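Local coordinates for protein putative decarboxylase involved in desferrioxamine biosynthesis (Erwinia amylovora, PDB 5O5C) that probably decarboxylates lysine with the help of pyridoxal 5'-phosphate, as a step in desferrioxamine siderophore biosynthesis, at residues S130-W135 with T379-D384; Q146-W151 with G164-G169; A268-T273 with M295-A300. One frame throughout, in Å; residues are numbered along the deposited sequence.

Interaction 1 of 3, residues S130-W135 with T379-D384; sequences SSVDTW and TTRRFD. With PLP (pyridoxal-5'-phosphate), chain G.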
loop_
_atom_site.group_PDB
_atom_site.type_symbol
_atom_site.label_atom_id
_atom_site.label_comp_id
_atom_site.label_asym_id
_atom_site.label_seq_id
_atom_site.Cartn_x
_atom_site.Cartn_y
_atom_site.Cartn_z
ATOM N N SER B 130 -4.662 -10.234 -9.414
ATOM C CA SER B 130 -4.201 -9.305 -10.460
ATOM C C SER B 130 -3.323 -8.182 -9.882
ATOM O O SER B 130 -3.612 -7.661 -8.836
ATOM C CB SER B 130 -5.362 -8.672 -11.202
ATOM O OG SER B 130 -6.011 -9.637 -11.975
ATOM N N SER B 131 -2.248 -7.838 -10.565
ATOM C CA SER B 131 -1.491 -6.587 -10.305
ATOM C C SER B 131 -1.836 -5.493 -11.310
ATOM O O SER B 131 -1.529 -5.637 -12.506
ATOM C CB SER B 131 0.009 -6.863 -10.377
ATOM O OG SER B 131 0.752 -5.665 -10.156
ATOM N N VAL B 132 -2.430 -4.389 -10.849
ATOM C CA VAL B 132 -2.988 -3.360 -11.739
ATOM C C VAL B 132 -2.028 -2.230 -12.127
ATOM O O VAL B 132 -2.461 -1.193 -12.615
ATOM C CB VAL B 132 -4.289 -2.745 -11.196
ATOM C CG1 VAL B 132 -5.291 -3.830 -10.859
ATOM C CG2 VAL B 132 -4.052 -1.866 -9.983
ATOM N N ASP B 133 -0.730 -2.447 -11.930
ATOM C CA ASP B 133 0.278 -1.575 -12.462
ATOM C C ASP B 133 0.350 -1.635 -13.992
ATOM O O ASP B 133 0.518 -0.596 -14.618
ATOM C CB ASP B 133 1.631 -1.792 -11.802
ATOM C CG ASP B 133 2.142 -3.186 -11.933
ATOM O OD1 ASP B 133 1.319 -4.126 -11.958
ATOM O OD2 ASP B 133 3.368 -3.346 -12.020
ATOM N N THR B 134 0.150 -2.814 -14.583
ATOM C CA THR B 134 0.202 -2.936 -16.026
ATOM C C THR B 134 -0.944 -3.710 -16.610
ATOM O O THR B 134 -1.540 -4.597 -16.000
ATOM C CB THR B 134 1.524 -3.600 -16.538
ATOM O OG1 THR B 134 1.592 -4.943 -16.049
ATOM C CG2 THR B 134 2.738 -2.844 -16.100
ATOM N N TRP B 135 -1.230 -3.422 -17.855
ATOM C CA TRP B 135 -2.322 -4.144 -18.531
ATOM C C TRP B 135 -2.002 -5.665 -18.586
ATOM O O TRP B 135 -2.889 -6.534 -18.325
ATOM C CB TRP B 135 -2.629 -3.542 -19.885
ATOM C CG TRP B 135 -3.228 -4.482 -20.807
ATOM C CD1 TRP B 135 -2.566 -5.342 -21.641
ATOM C CD2 TRP B 135 -4.593 -4.713 -20.997
ATOM N NE1 TRP B 135 -3.439 -6.079 -22.328
ATOM C CE2 TRP B 135 -4.703 -5.711 -21.964
ATOM C CE3 TRP B 135 -5.753 -4.110 -20.504
ATOM C CZ2 TRP B 135 -5.910 -6.159 -22.412
ATOM C CZ3 TRP B 135 -6.895 -4.554 -20.905
ATOM C CH2 TRP B 135 -7.000 -5.576 -21.876
ATOM N N THR B 379 4.885 0.167 -7.624
ATOM C CA THR B 379 4.988 -0.720 -8.732
ATOM C C THR B 379 3.870 -1.785 -8.672
ATOM O O THR B 379 2.741 -1.499 -8.982
ATOM C CB THR B 379 6.430 -1.257 -8.885
ATOM O OG1 THR B 379 7.390 -0.179 -8.802
ATOM C CG2 THR B 379 6.593 -1.901 -10.302
ATOM N N THR B 380 4.158 -2.993 -8.215
ATOM C CA THR B 380 3.159 -3.981 -7.981
ATOM C C THR B 380 2.019 -3.453 -7.098
ATOM O O THR B 380 2.263 -2.950 -6.007
ATOM C CB THR B 380 3.792 -5.185 -7.287
ATOM O OG1 THR B 380 4.688 -5.754 -8.188
ATOM C CG2 THR B 380 2.784 -6.211 -6.914
ATOM N N ARG B 381 0.800 -3.579 -7.572
ATOM C CA ARG B 381 -0.332 -3.008 -6.883
ATOM C C ARG B 381 -1.582 -3.869 -7.051
ATOM O O ARG B 381 -1.882 -4.293 -8.125
ATOM C CB ARG B 381 -0.573 -1.600 -7.370
ATOM C CG ARG B 381 -1.467 -0.776 -6.476
ATOM C CD ARG B 381 -1.575 0.643 -7.032
ATOM N NE ARG B 381 -2.669 0.775 -8.008
ATOM C CZ ARG B 381 -2.538 1.052 -9.295
ATOM N NH1 ARG B 381 -1.343 1.182 -9.880
ATOM N NH2 ARG B 381 -3.625 1.163 -10.033
ATOM N N ARG B 382 -2.287 -4.076 -5.963
ATOM C CA ARG B 382 -3.436 -4.946 -5.887
ATOM C C ARG B 382 -4.696 -4.235 -6.379
ATOM O O ARG B 382 -4.756 -3.028 -6.458
ATOM C CB ARG B 382 -3.573 -5.495 -4.457
ATOM C CG ARG B 382 -4.177 -4.551 -3.419
ATOM C CD ARG B 382 -4.043 -5.057 -2.012
ATOM N NE ARG B 382 -4.732 -6.299 -1.812
ATOM C CZ ARG B 382 -5.922 -6.493 -1.229
ATOM N NH1 ARG B 382 -6.645 -5.513 -0.706
ATOM N NH2 ARG B 382 -6.391 -7.741 -1.168
ATOM N N PHE B 383 -5.673 -5.004 -6.785
ATOM C CA PHE B 383 -6.876 -4.501 -7.475
ATOM C C PHE B 383 -7.921 -3.939 -6.488
ATOM O O PHE B 383 -9.065 -4.400 -6.383
ATOM C CB PHE B 383 -7.420 -5.640 -8.297
ATOM C CG PHE B 383 -8.561 -5.312 -9.225
ATOM C CD1 PHE B 383 -8.924 -4.020 -9.580
ATOM C CD2 PHE B 383 -9.281 -6.375 -9.760
ATOM C CE1 PHE B 383 -10.000 -3.795 -10.427
ATOM C CE2 PHE B 383 -10.347 -6.147 -10.611
ATOM C CZ PHE B 383 -10.703 -4.861 -10.940
ATOM N N ASP B 384 -7.511 -2.895 -5.781
ATOM C CA ASP B 384 -8.363 -2.299 -4.734
ATOM C C ASP B 384 -9.658 -1.723 -5.298
ATOM O O ASP B 384 -10.736 -1.734 -4.666
ATOM C CB ASP B 384 -7.570 -1.280 -3.957
ATOM C CG ASP B 384 -6.783 -1.895 -2.785
ATOM O OD1 ASP B 384 -7.213 -2.984 -2.275
ATOM O OD2 ASP B 384 -5.740 -1.289 -2.376
HETATM N N1 PLP G . 13.299 -4.723 -6.627
HETATM C C2 PLP G . 13.336 -5.836 -7.405
HETATM C C2A PLP G . 14.598 -6.623 -7.584
HETATM C C3 PLP G . 12.116 -6.326 -8.058
HETATM O O3 PLP G . 12.183 -7.442 -8.839
HETATM C C4 PLP G . 10.873 -5.539 -7.858
HETATM C C4A PLP G . 9.592 -5.966 -8.473
HETATM C C5 PLP G . 10.963 -4.327 -6.988
HETATM C C6 PLP G . 12.188 -3.995 -6.402
HETATM C C5A PLP G . 9.727 -3.487 -6.716
HETATM O O4P PLP G . 8.808 -4.229 -5.906
HETATM P P PLP G . 7.207 -4.086 -6.072
HETATM O O1P PLP G . 6.699 -5.138 -5.108
HETATM O O2P PLP G . 6.955 -2.663 -5.631
HETATM O O3P PLP G . 6.900 -4.392 -7.502
HETATM O O HOH W 1 -5.230 -7.948 -6.930
#
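The backbone N of V132 donates to R381 O over 2.8 Å, nearly in line with the carbonyl, and this bond joins two loops at the subunit interface of this fold type I PLP enzyme. Next to it R381 N makes a weak bond to S131 OG, and one water bridges S130 O and F383 N. T380, in the same loop as R381, binds the cofactor of the second subunit: its OG1 donates to phosphate oxygen O3P of PLP at 2.7 Å and its backbone N reaches the same oxygen at 3.2 Å. T379 OG1 bonds to T171 of the second subunit, so the loop helps to complete that subunit's phosphate site.

R381 leaves its backbone extended, then bends at its third torsion (chi3 88°), which brings one face of the guanidinium against V132. There CG2 of V132 lies over that face near its rim, 3.1 Å from R381 NH2, while the same NH2 forms a salt bridge with E145. The other branch of V132, CG1, lies 3.8 Å from F383 CB; the F383 ring runs on to an edge-to-face contact with Y94 of the second subunit. R382, whose CB points away from the 130-135 loop, forms a salt bridge with E122 of its own chain. At the T379 end of the contact, D133 CB sits 3.0 Å from T379 O.

Interaction 2 of 3, residues Q146-W151 with G164-G169; sequences QKVIDW and GIFTSG. With PLP (pyridoxal-5'-phosphate), chain H.
I149 reaches from helix 140-156 to the backbone of G164 and the ring of F166 on strand 163-167. At its CB the side chain divides. CG2, anti to the backbone N, turns to G164 and stops 3.6 Å from G164 N. CG1 passes F166 CE1 at 4.0 Å, and the two side chains run alongside each other, antiparallel. The second torsion is extended (chi2 176°) and carries CD1 on to the strand, where it comes 2.9 Å from G164 O, closer than usual for carbon and oxygen, and within 3.6 Å of I165 N. CD1 and CG2 thus both lie against the backbone of G164, whose carbonyl oxygen also accepts from K375 NZ.

The preceding residue of the helix supplies a second partner: V148 CG1 meets the F166 ring at its edge, in the ring plane, 3.8 Å from F166 CZ. Helix 385-394 packs on both V148 and F166, and the ring of Y328 also meets that of F166. F166 N, on the backbone, donates to E145 of the helix. Farther round, Q146 NE2 bonds to D150 OD1 one turn on, approaching from above the carboxylate plane.

Helix and strand axes come within 8.4 Å at an angle of 114°, so the helix crosses the strand rather than running along it. Beyond the strand, G169 takes the N-cap position of helix 170-189, its C atom 3.7 Å from O3P of PLP, and G170 N and T171 N bond to the cofactor: a helix N-terminus holding the phosphate, as in fold type I PLP enzymes.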
loop_
_atom_site.group_PDB
_atom_site.type_symbol
_atom_site.label_atom_id
_atom_site.label_comp_id
_atom_site.label_asym_id
_atom_site.label_seq_id
_atom_site.Cartn_x
_atom_site.Cartn_y
_atom_site.Cartn_z
ATOM N N GLN B 146 -10.088 2.436 -13.909
ATOM C CA GLN B 146 -10.274 3.690 -14.607
ATOM C C GLN B 146 -11.706 4.181 -14.508
ATOM O O GLN B 146 -11.924 5.359 -14.291
ATOM C CB GLN B 146 -9.875 3.615 -16.071
ATOM C CG GLN B 146 -9.753 5.011 -16.675
ATOM C CD GLN B 146 -8.602 5.831 -16.122
ATOM O OE1 GLN B 146 -7.453 5.382 -16.122
ATOM N NE2 GLN B 146 -8.892 7.065 -15.685
ATOM N N LYS B 147 -12.640 3.251 -14.649
ATOM C CA LYS B 147 -14.077 3.466 -14.380
ATOM C C LYS B 147 -14.353 4.002 -12.993
ATOM O O LYS B 147 -14.984 5.036 -12.821
ATOM C CB LYS B 147 -14.868 2.150 -14.593
ATOM C CG LYS B 147 -16.246 2.339 -15.165
ATOM C CD LYS B 147 -16.228 2.303 -16.685
ATOM C CE LYS B 147 -17.547 2.806 -17.240
ATOM N NZ LYS B 147 -17.534 2.880 -18.727
ATOM N N VAL B 148 -13.867 3.324 -11.966
ATOM C CA VAL B 148 -14.050 3.876 -10.632
ATOM C C VAL B 148 -13.475 5.265 -10.428
ATOM O O VAL B 148 -14.092 6.088 -9.775
ATOM C CB VAL B 148 -13.566 2.962 -9.493
ATOM C CG1 VAL B 148 -13.924 3.583 -8.167
ATOM C CG2 VAL B 148 -14.246 1.618 -9.571
ATOM N N ILE B 149 -12.259 5.477 -10.921
ATOM C CA ILE B 149 -11.614 6.751 -10.914
ATOM C C ILE B 149 -12.419 7.845 -11.603
ATOM O O ILE B 149 -12.628 8.927 -11.021
ATOM C CB ILE B 149 -10.221 6.631 -11.573
ATOM C CG1 ILE B 149 -9.285 6.020 -10.564
ATOM C CG2 ILE B 149 -9.669 7.982 -11.981
ATOM C CD1 ILE B 149 -7.943 5.766 -11.133
ATOM N N ASP B 150 -12.842 7.554 -12.826
ATOM C CA ASP B 150 -13.623 8.502 -13.649
ATOM C C ASP B 150 -14.948 8.785 -12.982
ATOM O O ASP B 150 -15.322 9.912 -12.931
ATOM C CB ASP B 150 -13.927 7.979 -15.024
ATOM C CG ASP B 150 -12.685 7.853 -15.936
ATOM O OD1 ASP B 150 -11.618 8.519 -15.780
ATOM O OD2 ASP B 150 -12.843 7.067 -16.868
ATOM N N TRP B 151 -15.640 7.768 -12.482
ATOM C CA TRP B 151 -16.854 7.989 -11.679
ATOM C C TRP B 151 -16.603 8.902 -10.464
ATOM O O TRP B 151 -17.421 9.775 -10.142
ATOM C CB TRP B 151 -17.449 6.658 -11.213
ATOM C CG TRP B 151 -18.636 6.784 -10.264
ATOM C CD1 TRP B 151 -19.943 6.909 -10.632
ATOM C CD2 TRP B 151 -18.629 6.753 -8.815
ATOM N NE1 TRP B 151 -20.742 6.997 -9.520
ATOM C CE2 TRP B 151 -19.976 6.884 -8.389
ATOM C CE3 TRP B 151 -17.622 6.663 -7.844
ATOM C CZ2 TRP B 151 -20.355 6.927 -7.030
ATOM C CZ3 TRP B 151 -17.997 6.703 -6.469
ATOM C CH2 TRP B 151 -19.366 6.829 -6.088
ATOM N N GLY B 164 -6.745 10.126 -12.072
ATOM C CA GLY B 164 -6.245 9.698 -10.747
ATOM C C GLY B 164 -5.760 8.283 -10.671
ATOM O O GLY B 164 -5.698 7.589 -11.668
ATOM N N ILE B 165 -5.447 7.841 -9.465
ATOM C CA ILE B 165 -4.850 6.546 -9.276
ATOM C C ILE B 165 -5.197 6.019 -7.878
ATOM O O ILE B 165 -5.422 6.780 -6.962
ATOM C CB ILE B 165 -3.336 6.668 -9.513
ATOM C CG1 ILE B 165 -2.628 5.363 -9.259
ATOM C CG2 ILE B 165 -2.726 7.751 -8.662
ATOM C CD1 ILE B 165 -2.767 4.388 -10.371
ATOM N N PHE B 166 -5.280 4.707 -7.738
ATOM C CA PHE B 166 -5.461 4.135 -6.440
ATOM C C PHE B 166 -4.062 3.978 -5.796
ATOM O O PHE B 166 -3.099 3.502 -6.423
ATOM C CB PHE B 166 -6.210 2.834 -6.525
ATOM C CG PHE B 166 -7.710 2.971 -6.513
ATOM C CD1 PHE B 166 -8.416 3.226 -7.680
ATOM C CD2 PHE B 166 -8.439 2.749 -5.331
ATOM C CE1 PHE B 166 -9.803 3.351 -7.671
ATOM C CE2 PHE B 166 -9.834 2.862 -5.315
ATOM C CZ PHE B 166 -10.514 3.144 -6.482
ATOM N N THR B 167 -3.995 4.333 -4.523
ATOM C CA THR B 167 -2.805 4.215 -3.692
ATOM C C THR B 167 -3.099 3.428 -2.449
ATOM O O THR B 167 -4.219 3.037 -2.248
ATOM C CB THR B 167 -2.438 5.574 -3.158
ATOM O OG1 THR B 167 -3.513 6.006 -2.339
ATOM C CG2 THR B 167 -2.250 6.538 -4.292
ATOM N N SER B 168 -2.109 3.302 -1.548
ATOM C CA SER B 168 -2.287 2.520 -0.342
ATOM C C SER B 168 -3.231 3.163 0.593
ATOM O O SER B 168 -3.805 2.504 1.461
ATOM C CB SER B 168 -0.977 2.267 0.390
ATOM O OG SER B 168 -0.190 3.377 0.671
ATOM N N GLY B 169 -3.356 4.476 0.451
ATOM C CA GLY B 169 -4.217 5.249 1.280
ATOM C C GLY B 169 -3.761 6.679 1.295
ATOM O O GLY B 169 -2.860 7.134 0.525
HETATM N N1 PLP H . -5.882 12.877 5.666
HETATM C C2 PLP H . -6.890 12.943 6.560
HETATM C C2A PLP H . -7.820 14.120 6.577
HETATM C C3 PLP H . -7.071 11.832 7.505
HETATM O O3 PLP H . -8.078 11.840 8.440
HETATM C C4 PLP H . -6.110 10.710 7.382
HETATM C C4A PLP H . -6.142 9.568 8.322
HETATM C C5 PLP H . -5.054 10.759 6.368
HETATM C C6 PLP H . -4.986 11.881 5.567
HETATM C C5A PLP H . -4.066 9.621 6.255
HETATM O O4P PLP H . -4.843 8.546 5.702
HETATM P P PLP H . -4.398 7.001 5.556
HETATM O O1P PLP H . -4.431 6.468 6.953
HETATM O O2P PLP H . -5.499 6.385 4.731
HETATM O O3P PLP H . -3.054 6.896 4.927
#

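Interaction 3 of 3, residues A268-T273 with M295-A300; sequences ATSGTT and MHVDAA. With PLP (pyridoxal-5'-phosphate), chain H.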
loop_
_atom_site.group_PDB
_atom_site.type_symbol
_atom_site.label_atom_id
_atom_site.label_comp_id
_atom_site.label_asym_id
_atom_site.label_seq_id
_atom_site.Cartn_x
_atom_site.Cartn_y
_atom_site.Cartn_z
ATOM N N ALA B 268 -5.855 22.346 1.954
ATOM C CA ALA B 268 -7.202 22.517 2.512
ATOM C C ALA B 268 -7.764 21.170 2.848
ATOM O O ALA B 268 -7.850 20.298 1.947
ATOM C CB ALA B 268 -8.111 23.175 1.491
ATOM N N THR B 269 -8.200 21.022 4.107
ATOM C CA THR B 269 -8.746 19.803 4.628
ATOM C C THR B 269 -10.283 19.886 4.726
ATOM O O THR B 269 -10.855 20.683 5.518
ATOM C CB THR B 269 -8.045 19.481 5.961
ATOM O OG1 THR B 269 -6.658 19.446 5.689
ATOM C CG2 THR B 269 -8.484 18.155 6.518
ATOM N N SER B 270 -10.942 19.077 3.889
ATOM C CA SER B 270 -12.388 19.038 3.810
ATOM C C SER B 270 -12.866 17.921 4.713
ATOM O O SER B 270 -13.450 16.915 4.252
ATOM C CB SER B 270 -12.854 18.889 2.346
ATOM O OG SER B 270 -12.302 17.733 1.686
ATOM N N GLY B 271 -12.596 18.096 6.015
ATOM C CA GLY B 271 -12.854 17.080 7.030
ATOM C C GLY B 271 -11.619 16.792 7.836
ATOM O O GLY B 271 -10.868 15.837 7.518
ATOM N N THR B 272 -11.360 17.637 8.841
ATOM C CA THR B 272 -10.227 17.406 9.708
ATOM C C THR B 272 -10.454 16.126 10.506
ATOM O O THR B 272 -11.603 15.780 10.840
ATOM C CB THR B 272 -9.851 18.618 10.592
ATOM O OG1 THR B 272 -10.827 18.857 11.609
ATOM C CG2 THR B 272 -9.658 19.832 9.729
ATOM N N THR B 273 -9.365 15.400 10.758
ATOM C CA THR B 273 -9.418 14.100 11.440
ATOM C C THR B 273 -10.094 14.154 12.811
ATOM O O THR B 273 -10.870 13.288 13.121
ATOM C CB THR B 273 -8.010 13.554 11.622
ATOM O OG1 THR B 273 -7.349 13.596 10.340
ATOM C CG2 THR B 273 -7.982 12.181 12.221
ATOM N N MET B 295 -3.512 24.124 -5.128
ATOM C CA MET B 295 -4.521 23.779 -4.142
ATOM C C MET B 295 -4.706 22.278 -4.061
ATOM O O MET B 295 -5.116 21.596 -5.026
ATOM C CB MET B 295 -5.856 24.444 -4.408
ATOM C CG MET B 295 -6.742 24.525 -3.177
ATOM S SD MET B 295 -8.445 24.889 -3.626
ATOM C CE MET B 295 -9.279 24.722 -2.061
ATOM N N HIS B 296 -4.397 21.755 -2.890
ATOM C CA HIS B 296 -4.662 20.372 -2.631
ATOM C C HIS B 296 -5.804 20.259 -1.630
ATOM O O HIS B 296 -5.781 20.876 -0.559
ATOM C CB HIS B 296 -3.417 19.699 -2.117
ATOM C CG HIS B 296 -3.673 18.337 -1.599
ATOM N ND1 HIS B 296 -4.207 17.355 -2.394
ATOM C CD2 HIS B 296 -3.517 17.796 -0.366
ATOM C CE1 HIS B 296 -4.285 16.246 -1.700
ATOM N NE2 HIS B 296 -3.927 16.494 -0.450
ATOM N N VAL B 297 -6.832 19.509 -1.991
ATOM C CA VAL B 297 -7.904 19.227 -1.029
ATOM C C VAL B 297 -7.678 17.865 -0.400
ATOM O O VAL B 297 -7.659 16.864 -1.113
ATOM C CB VAL B 297 -9.282 19.364 -1.681
ATOM C CG1 VAL B 297 -10.386 18.817 -0.803
ATOM C CG2 VAL B 297 -9.526 20.821 -1.932
ATOM N N ASP B 298 -7.434 17.825 0.908
ATOM C CA ASP B 298 -7.365 16.549 1.649
ATOM C C ASP B 298 -8.765 16.175 2.078
ATOM O O ASP B 298 -9.299 16.726 3.027
ATOM C CB ASP B 298 -6.374 16.619 2.790
ATOM C CG ASP B 298 -6.184 15.309 3.514
ATOM O OD1 ASP B 298 -6.925 14.334 3.301
ATOM O OD2 ASP B 298 -5.308 15.250 4.353
ATOM N N ALA B 299 -9.351 15.217 1.374
ATOM C CA ALA B 299 -10.727 14.802 1.615
ATOM C C ALA B 299 -10.841 13.370 2.178
ATOM O O ALA B 299 -11.813 12.659 1.962
ATOM C CB ALA B 299 -11.525 14.961 0.350
ATOM N N ALA B 300 -9.837 12.942 2.913
ATOM C CA ALA B 300 -9.707 11.544 3.185
ATOM C C ALA B 300 -10.942 11.069 3.930
ATOM O O ALA B 300 -11.500 9.988 3.648
ATOM C CB ALA B 300 -8.423 11.275 3.975
HETATM N N1 PLP H . -5.882 12.877 5.666
HETATM C C2 PLP H . -6.890 12.943 6.560
HETATM C C2A PLP H . -7.820 14.120 6.577
HETATM C C3 PLP H . -7.071 11.832 7.505
HETATM O O3 PLP H . -8.078 11.840 8.440
HETATM C C4 PLP H . -6.110 10.710 7.382
HETATM C C4A PLP H . -6.142 9.568 8.322
HETATM C C5 PLP H . -5.054 10.759 6.368
HETATM C C6 PLP H . -4.986 11.881 5.567
HETATM C C5A PLP H . -4.066 9.621 6.255
HETATM O O4P PLP H . -4.843 8.546 5.702
HETATM P P PLP H . -4.398 7.001 5.556
HETATM O O1P PLP H . -4.431 6.468 6.953
HETATM O O2P PLP H . -5.499 6.385 4.731
HETATM O O3P PLP H . -3.054 6.896 4.927
HETATM O O HOH W 2 -4.887 17.079 6.148
HETATM O O HOH W 3 -10.832 14.951 4.931
#
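T269 and D298 are paired on one face of the sheet, and a single water links T269 OG1 to D298 OD2. The aspartate stands beside the pyridine nitrogen, as is usual in fold type I enzymes, with OD2 2.8 Å and OD1 3.0 Å from PLP N1. A300 CB lies over a face of the pyridine ring, 3.4 Å from PLP C2, and T273 OG1 shares a hydrogen bond of 2.7 Å with PLP O3.

D298 is in turn held from several sides. Its OD1 accepts from A300 N in an Asx turn, met nearly along the C-O axis, and OD2 takes a bond from N174, whose own oxygen is bonded by H296, itself bonded to S323. CG anti to the backbone N (chi1 -175°) sends the carboxylate out to the ring.

Behind this shell the segments include the ends of neighbouring parallel strands 262-269 and 294-299 of a beta-alpha-beta unit, connected through helix 281-290. A268 N donates to H296 O at 2.9 Å, D298 N returns a bond to A268 O at 2.7 Å, and S270 N closes the ladder on D298 O. A268 and V297 point to the sheet face away from T269 and D298; there A268 CB touches M295 CE, and both A268 and M295 pack on I284. S270 OG makes a weak bond to D298 O and sits against V297 CG1 and, 3.2 Å away, A299 CB.

In the fold
Along the chain, interactions 2 and 3 follow one another, and both fall between the two segments of interaction 1, which lie 244 residues apart. Interactions 1 and 2 touch, their centres 12 Å apart: R381 passes next to I165 and F166, and E145 of helix 140-156 serves both. Interaction 3 is about 17 Å from interaction 2 and about 27 Å from interaction 1, centre to centre. Interactions 2 and 3 share the seven-stranded sheet, on edge strand 163-167 and inner strands 262-269 and 294-299, and approach the phosphate and ring of one PLP. Interaction 1 serves the second subunit's PLP, so each cofactor site is built from both chains.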